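Local atomic coordinates of abhydrolase domain-containing protein (Exiguobacterium antarcticum, PDB entry 5H3H), a protein that is an esterase of the alpha/beta hydrolase fold, thought to hydrolyse carboxylic esters and possibly to act as a perhydrolase as well. Residues L103-L106 / S112-S115. Numbering follows the deposited sequence.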
# COMPACT_ATOMS: atom_id res chain seq x y z
N LEU B 103 -6.21 10.27 0.35
CA LEU B 103 -4.84 10.01 0.84
C LEU B 103 -4.72 8.68 1.61
O LEU B 103 -3.79 7.87 1.35
CB LEU B 103 -4.32 11.19 1.69
CG LEU B 103 -4.06 12.44 0.85
CD1 LEU B 103 -4.07 13.73 1.68
CD2 LEU B 103 -2.74 12.36 0.11
N LYS B 104 -5.66 8.47 2.55
CA LYS B 104 -5.65 7.29 3.39
C LYS B 104 -5.81 6.03 2.52
O LYS B 104 -5.20 5.00 2.82
CB LYS B 104 -6.82 7.34 4.39
CG LYS B 104 -6.78 6.32 5.52
CD LYS B 104 -5.47 6.36 6.27
CE LYS B 104 -5.65 6.10 7.77
NZ LYS B 104 -4.47 6.70 8.48
N TYR B 105 -6.67 6.14 1.51
CA TYR B 105 -6.89 5.08 0.56
C TYR B 105 -5.60 4.76 -0.16
O TYR B 105 -5.26 3.54 -0.36
CB TYR B 105 -7.90 5.48 -0.47
CG TYR B 105 -7.79 4.59 -1.70
CD1 TYR B 105 -8.22 3.25 -1.68
CD2 TYR B 105 -7.16 5.06 -2.86
CE1 TYR B 105 -8.09 2.42 -2.81
CE2 TYR B 105 -7.01 4.26 -3.96
CZ TYR B 105 -7.44 2.91 -3.93
OH TYR B 105 -7.27 2.10 -5.04
N LEU B 106 -4.91 5.81 -0.59
CA LEU B 106 -3.57 5.56 -1.26
C LEU B 106 -2.55 4.91 -0.32
O LEU B 106 -1.81 4.01 -0.75
CB LEU B 106 -3.00 6.82 -1.86
CG LEU B 106 -3.22 7.26 -3.31
CD1 LEU B 106 -4.07 6.40 -4.23
CD2 LEU B 106 -3.58 8.73 -3.39
N SER B 112 -1.58 1.33 -7.38
CA SER B 112 -1.64 0.60 -8.69
C SER B 112 -2.86 0.84 -9.57
O SER B 112 -2.76 0.67 -10.77
CB SER B 112 -1.47 -0.91 -8.51
OG SER B 112 -1.11 -1.49 -9.79
N ASN B 113 -4.01 1.26 -8.99
CA ASN B 113 -5.21 1.58 -9.82
C ASN B 113 -5.39 3.04 -10.13
O ASN B 113 -6.31 3.40 -10.86
CB ASN B 113 -6.49 1.10 -9.09
CG ASN B 113 -6.53 -0.41 -8.94
OD1 ASN B 113 -6.75 -1.12 -9.90
ND2 ASN B 113 -6.27 -0.90 -7.75
N VAL B 114 -4.56 3.89 -9.54
CA VAL B 114 -4.76 5.39 -9.63
C VAL B 114 -3.65 6.06 -10.42
O VAL B 114 -2.48 5.97 -10.07
CB VAL B 114 -4.76 6.05 -8.24
CG1 VAL B 114 -4.93 7.58 -8.31
CG2 VAL B 114 -5.82 5.42 -7.38
N SER B 115 -4.01 6.74 -11.48
CA SER B 115 -3.04 7.48 -12.29
C SER B 115 -2.74 8.90 -11.76
O SER B 115 -1.61 9.39 -11.88
CB SER B 115 -3.52 7.53 -13.70
OG SER B 115 -4.51 8.51 -13.82
O HOH W 1 -4.83 1.86 -6.18
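V114 sends one methyl, CG2, into the angle between Y105 and L106, and this single carbon makes the closest apolar contacts to both. It stands 3.8 Å from Y105 CE2 and lies in the plane of the phenol ring, so the methyl meets the ring at its edge and not over a face. Its second neighbour is L106 CD1, 3.7 Å from V114 CG2, where the leucine branch runs across the valine at about a right angle. The tyrosine and valine side chains, by contrast, pass alongside each other in opposite directions. The torsions account for this placement: V114 CG2 is anti to its own carbonyl carbon, while Y105 holds CG anti to the backbone N (chi1 161°), which extends the phenol away from the helix to the level of the loop ahead of the strand.

No direct hydrogen bond joins the two segments; the polar link is a water. It lies 2.7 Å from Y105 OH and accepts a hydrogen bond from the backbone N of N113 at 3.0 Å, so the hydroxyl at the far end of a buried ring is tied to the main chain just before V114. The buried surface, 128 Å² in total, is modest.

The contact joins the helix to the start of the following strand in the beta-alpha-beta crossover formed by strand 90-95, helix 97-109 and strand 114-120, in the alpha/beta hydrolase core. L92 of strand 90-95 touches both Y105 and V114, I82 of helix 71-85 packs on Y105, and L106 also touches L117 of strand 114-120. Backbone hydrogen bonds pair N113 and S115 with V90, where strand 114-120 runs parallel beside strand 90-95.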